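PDB 4WES: nitrogenase molybdenum-iron protein beta chain from Clostridium pasteurianum, which forms, with the alpha chain and the iron protein, the nitrogenase complex that reduces dinitrogen to ammonia, and shares an [8Fe-7S] cluster with the alpha chain. Local coordinates for residues E323-S328 and K352-M357; K313-L318 and L334-K339. One frame throughout, in Å; residues are numbered along the deposited sequence. Where two conformers were deposited one is given.

Both contacts belong to the domain built on the parallel sheet that contains strands 314-318 and 337-343, and both lie away from the [8Fe-7S] cluster and the iron sites. Interaction 2 pairs those two neighbouring strands. Interaction 1 packs the helix that joins them, 321-333, against the next helix, 348-360. The two contacts touch, with L327 CD2 3.6 Å from L317 CD2, so helix 321-333 rests directly on strand 314-318. Both are largely buried. Their chemistry differs: three backbone hydrogen bonds hold the strands, while no hydrogen bond crosses between the helices, which meet through aliphatic groups, a thioether and a serine side chain.

Interaction 1: E323-S328 and K352-M357; sequences EIIALS and KEIDAM
M357 reaches from helix 348-360 to the backbone of I325 and S328 on helix 321-333. Its CB points at the opposite helix. CG sits between the backbone N and the carbonyl carbon (chi1 68°), and the chain then runs straight on to sulfur. SD lies 3.8 Å from S328 CB and equally close to S328 C. A bend at chi3 (67°) turns the methyl back toward I325. There CE rests 3.5 Å from I325 O and 4.0 Å from I325 CG2. The M357 and I325 side chains cross at about a right angle.

The same CG2 branch of I325 also meets the base of E353, 4.2 Å from its CB. The E353 chain bends at chi2, and its OE1 forms a salt bridge with R265.

On the side nearer the sheet, I354 supplies its CD1 tip. In the conformer described, CD1 is 3.6 Å from S328 OG and 3.9 Å from I325 CA. The serine hydroxyl is turned back to its own helix, where OG donates to I324 O at 2.8 Å. I324 O also accepts from S328 N, from the other face of its carbonyl plane. The bond to I324 O satisfies the buried hydroxyl; in this conformer of I354 the CD1 methyl packs against it.

The short helix segments run almost parallel, 5° apart, with axes 9.9 Å from each other. S328 and I354 both touch V341 on the strand that links the two helices. Neighbouring parallel helices on one face of a parallel sheet are the pattern of a Rossmann-like alpha/beta domain.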
loop_
_atom_site.group_PDB
_atom_site.type_symbol
_atom_site.label_atom_id
_atom_site.label_comp_id
_atom_site.label_asym_id
_atom_site.label_seq_id
_atom_site.Cartn_x
_atom_site.Cartn_y
_atom_site.Cartn_z
ATOM N N GLU B 323 -6.637 21.227 -2.349
ATOM C CA GLU B 323 -6.687 19.781 -2.166
ATOM C C GLU B 323 -7.111 19.389 -0.761
ATOM O O GLU B 323 -7.855 18.424 -0.572
ATOM C CB GLU B 323 -5.276 19.161 -2.492
ATOM C CG GLU B 323 -4.158 19.542 -1.501
ATOM C CD GLU B 323 -2.696 19.059 -1.781
ATOM O OE1 GLU B 323 -2.543 18.496 -2.925
ATOM O OE2 GLU B 323 -1.762 19.146 -0.785
ATOM N N ILE B 324 -6.657 20.144 0.240
ATOM C CA ILE B 324 -6.983 19.795 1.629
ATOM C C ILE B 324 -8.427 20.180 1.993
ATOM O O ILE B 324 -9.064 19.482 2.759
ATOM C CB ILE B 324 -5.942 20.378 2.609
ATOM C CG1 ILE B 324 -4.565 19.761 2.380
ATOM C CG2 ILE B 324 -6.381 20.200 4.055
ATOM C CD1 ILE B 324 -4.486 18.253 2.637
ATOM N N ILE B 325 -8.960 21.261 1.407
ATOM C CA ILE B 325 -10.367 21.529 1.599
ATOM C C ILE B 325 -11.205 20.352 1.111
ATOM O O ILE B 325 -12.094 19.876 1.795
ATOM C CB ILE B 325 -10.770 22.840 0.891
ATOM C CG1 ILE B 325 -10.181 24.057 1.632
ATOM C CG2 ILE B 325 -12.297 22.971 0.773
ATOM C CD1 ILE B 325 -10.187 25.308 0.788
ATOM N N ALA B 326 -10.949 19.926 -0.137
ATOM C CA ALA B 326 -11.766 18.858 -0.705
ATOM C C ALA B 326 -11.531 17.507 0.009
ATOM O O ALA B 326 -12.489 16.766 0.272
ATOM C CB ALA B 326 -11.485 18.746 -2.182
ATOM N N LEU B 327 -10.268 17.201 0.345
ATOM C CA LEU B 327 -9.992 15.951 1.056
ATOM C C LEU B 327 -10.643 15.971 2.425
ATOM O O LEU B 327 -11.135 14.929 2.878
ATOM C CB LEU B 327 -8.494 15.696 1.139
ATOM C CG LEU B 327 -8.086 14.432 1.884
ATOM C CD1 LEU B 327 -8.680 13.207 1.217
ATOM C CD2 LEU B 327 -6.572 14.344 1.950
ATOM N N SER B 328 -10.618 17.107 3.115
ATOM C CA SER B 328 -11.279 17.176 4.414
ATOM C C SER B 328 -12.755 16.881 4.320
ATOM O O SER B 328 -13.335 16.177 5.155
ATOM C CB SER B 328 -11.047 18.555 5.046
ATOM O OG SER B 328 -9.680 18.748 5.395
ATOM N N LYS B 352 -12.287 29.389 6.644
ATOM C CA LYS B 352 -13.739 29.483 6.562
ATOM C C LYS B 352 -14.366 28.194 6.048
ATOM O O LYS B 352 -15.359 27.720 6.610
ATOM C CB LYS B 352 -14.135 30.644 5.658
ATOM C CG LYS B 352 -13.911 32.000 6.291
ATOM C CD LYS B 352 -14.251 33.113 5.312
ATOM C CE LYS B 352 -13.727 34.468 5.754
ATOM N NZ LYS B 352 -13.794 35.406 4.602
ATOM N N GLU B 353 -13.804 27.623 4.981
ATOM C CA GLU B 353 -14.396 26.434 4.392
ATOM C C GLU B 353 -14.291 25.223 5.309
ATOM O O GLU B 353 -15.237 24.449 5.425
ATOM C CB GLU B 353 -13.785 26.143 3.034
ATOM C CG GLU B 353 -14.018 27.229 2.024
ATOM C CD GLU B 353 -15.441 27.309 1.612
ATOM O OE1 GLU B 353 -15.998 26.278 1.168
ATOM O OE2 GLU B 353 -15.997 28.419 1.710
ATOM N N ILE B 354 -13.140 25.020 5.928
ATOM C CA ILE B 354 -12.918 23.890 6.833
ATOM C C ILE B 354 -13.813 24.034 8.065
ATOM O O ILE B 354 -14.497 23.106 8.499
ATOM C CB ILE B 354 -11.433 23.778 7.313
ATOM C CG1 ILE B 354 -10.419 23.508 6.189
ATOM C CG2 ILE B 354 -11.307 22.683 8.360
ATOM C CD1 ILE B 354 -10.644 22.231 5.391
ATOM N N ASP B 355 -13.798 25.225 8.655
ATOM C CA ASP B 355 -14.638 25.446 9.818
ATOM C C ASP B 355 -16.102 25.156 9.496
ATOM O O ASP B 355 -16.829 24.558 10.305
ATOM C CB ASP B 355 -14.503 26.872 10.349
ATOM C CG ASP B 355 -13.208 27.134 11.117
ATOM O OD1 ASP B 355 -12.481 26.196 11.468
ATOM O OD2 ASP B 355 -12.959 28.340 11.423
ATOM N N ALA B 356 -16.539 25.612 8.322
ATOM C CA ALA B 356 -17.940 25.433 7.959
ATOM C C ALA B 356 -18.318 23.964 7.779
ATOM O O ALA B 356 -19.403 23.548 8.221
ATOM C CB ALA B 356 -18.269 26.213 6.690
ATOM N N MET B 357 -17.467 23.161 7.144
ATOM C CA MET B 357 -17.812 21.745 6.975
ATOM C C MET B 357 -17.781 21.002 8.309
ATOM O O MET B 357 -18.592 20.103 8.512
ATOM C CB MET B 357 -16.977 21.061 5.890
ATOM C CG MET B 357 -15.509 20.908 6.252
ATOM S SD MET B 357 -14.523 20.128 4.975
ATOM C CE MET B 357 -14.592 21.364 3.682
#

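Interaction 2: K313-L318 and L334-K339; sequences KKVALL and LGAIPK
I337 and V315 are joined through a short parallel ladder. I337 N donates to K313 O and V315 N to I337 O, each at 2.8 Å, so I337 grips the residues flanking K314. V315 N meets I337 O almost head-on (C=O...N angle 171°). K339 N reaches V315 O at 2.8 Å, in the carbonyl plane. P338 has no N-H to give, and this ladder asks for none from it; its carbonyl bonds instead to S366 OG.

Apolar contacts line one face. V315 CG2 lies 4.2 Å from A336 CB. The methyl of A336 also sits 3.4 Å from K313 O. Further along, L317 and P338 lie side by side, with L317 CD1 4.1 Å from P338 CB.

The two strands open and close a beta-alpha-beta unit, and helix 321-333 covers this apolar face. I331 touches both V315 and A336, L327 meets L317, and I332 meets P338. G335 ends the helix in a Schellman motif with positive phi (92°), and the chain turns there into the second strand.

The opposite face carries K314 and I337. K339 turns its CB toward strand 314-318, 3.4 Å from V315 O and 4.1 Å from K314 CB. K339 CG stands anti to the backbone N (chi1 176°), leading the chain away from that strand. The two ammonium groups, K314 NZ to K339 NZ 5.3 Å, form salt bridges with different carboxylate oxygens of E384, and K339 NZ also bonds to G365 O.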
loop_
_atom_site.group_PDB
_atom_site.type_symbol
_atom_site.label_atom_id
_atom_site.label_comp_id
_atom_site.label_asym_id
_atom_site.label_seq_id
_atom_site.Cartn_x
_atom_site.Cartn_y
_atom_site.Cartn_z
ATOM N N LYS B 313 -12.681 7.704 12.871
ATOM C CA LYS B 313 -11.223 7.785 12.837
ATOM C C LYS B 313 -10.787 9.235 12.854
ATOM O O LYS B 313 -11.299 10.036 12.062
ATOM C CB LYS B 313 -10.672 7.082 11.576
ATOM C CG LYS B 313 -10.780 5.555 11.589
ATOM C CD LYS B 313 -9.614 4.929 12.362
ATOM C CE LYS B 313 -9.622 3.422 12.368
ATOM N NZ LYS B 313 -10.766 2.918 13.088
ATOM N N LYS B 314 -9.787 9.545 13.686
ATOM C CA LYS B 314 -9.249 10.899 13.754
ATOM C C LYS B 314 -8.101 11.044 12.778
ATOM O O LYS B 314 -7.171 10.255 12.785
ATOM C CB LYS B 314 -8.754 11.200 15.165
ATOM C CG LYS B 314 -9.850 11.289 16.201
ATOM C CD LYS B 314 -9.276 11.438 17.618
ATOM C CE LYS B 314 -10.315 11.227 18.701
ATOM N NZ LYS B 314 -9.633 11.187 20.039
ATOM N N VAL B 315 -8.176 12.080 11.945
ATOM C CA VAL B 315 -7.219 12.267 10.859
ATOM C C VAL B 315 -6.480 13.597 11.020
ATOM O O VAL B 315 -7.094 14.639 11.255
ATOM C CB VAL B 315 -7.917 12.220 9.483
ATOM C CG1 VAL B 315 -6.893 12.224 8.359
ATOM C CG2 VAL B 315 -8.840 11.032 9.369
ATOM N N ALA B 316 -5.165 13.554 10.855
ATOM C CA ALA B 316 -4.347 14.771 10.706
ATOM C C ALA B 316 -4.006 14.932 9.245
ATOM O O ALA B 316 -3.570 13.975 8.605
ATOM C CB ALA B 316 -3.070 14.654 11.521
ATOM N N LEU B 317 -4.215 16.141 8.711
ATOM C CA LEU B 317 -3.991 16.449 7.303
ATOM C C LEU B 317 -3.180 17.715 7.170
ATOM O O LEU B 317 -3.494 18.710 7.825
ATOM C CB LEU B 317 -5.327 16.690 6.523
ATOM C CG LEU B 317 -6.413 15.682 6.567
ATOM C CD1 LEU B 317 -7.359 15.965 7.693
ATOM C CD2 LEU B 317 -7.099 15.741 5.226
ATOM N N LEU B 318 -2.151 17.686 6.326
ATOM C CA LEU B 318 -1.403 18.882 5.992
ATOM C C LEU B 318 -1.208 18.930 4.505
ATOM O O LEU B 318 -0.841 17.926 3.894
ATOM C CB LEU B 318 0.030 18.935 6.592
ATOM C CG LEU B 318 0.137 18.887 8.096
ATOM C CD1 LEU B 318 0.295 17.454 8.567
ATOM C CD2 LEU B 318 1.296 19.797 8.550
ATOM N N LEU B 334 -16.629 10.040 4.554
ATOM C CA LEU B 334 -16.278 8.668 4.910
ATOM C C LEU B 334 -16.728 8.276 6.317
ATOM O O LEU B 334 -16.643 7.102 6.682
ATOM C CB LEU B 334 -14.763 8.459 4.786
ATOM C CG LEU B 334 -14.263 8.494 3.327
ATOM C CD1 LEU B 334 -12.758 8.659 3.271
ATOM C CD2 LEU B 334 -14.698 7.265 2.563
ATOM N N GLY B 335 -17.165 9.256 7.119
ATOM C CA GLY B 335 -17.535 9.057 8.487
ATOM C C GLY B 335 -16.410 9.286 9.461
ATOM O O GLY B 335 -16.531 8.982 10.667
ATOM N N ALA B 336 -15.271 9.778 8.960
ATOM C CA ALA B 336 -14.078 10.032 9.780
ATOM C C ALA B 336 -14.053 11.527 10.182
ATOM O O ALA B 336 -14.905 12.327 9.790
ATOM C CB ALA B 336 -12.826 9.602 9.029
ATOM N N ILE B 337 -13.019 11.900 10.929
ATOM C CA ILE B 337 -12.932 13.201 11.554
ATOM C C ILE B 337 -11.661 13.920 11.130
ATOM O O ILE B 337 -10.568 13.465 11.462
ATOM C CB ILE B 337 -12.935 13.064 13.104
ATOM C CG1 ILE B 337 -14.229 12.425 13.585
ATOM C CG2 ILE B 337 -12.721 14.409 13.779
ATOM C CD1 ILE B 337 -14.178 11.919 15.009
ATOM N N PRO B 338 -11.778 15.077 10.463
ATOM C CA PRO B 338 -10.601 15.929 10.274
ATOM C C PRO B 338 -10.292 16.585 11.599
ATOM O O PRO B 338 -10.991 17.517 12.018
ATOM C CB PRO B 338 -11.051 16.938 9.194
ATOM C CG PRO B 338 -12.347 16.407 8.638
ATOM C CD PRO B 338 -12.960 15.646 9.799
ATOM N N LYS B 339 -9.293 16.044 12.286
ATOM C CA LYS B 339 -8.956 16.427 13.650
ATOM C C LYS B 339 -7.992 17.601 13.666
ATOM O O LYS B 339 -8.191 18.555 14.417
ATOM C CB LYS B 339 -8.397 15.216 14.376
ATOM C CG LYS B 339 -7.918 15.485 15.777
ATOM C CD LYS B 339 -9.018 15.970 16.662
ATOM C CE LYS B 339 -8.523 15.972 18.101
ATOM N NZ LYS B 339 -9.650 16.349 18.976
#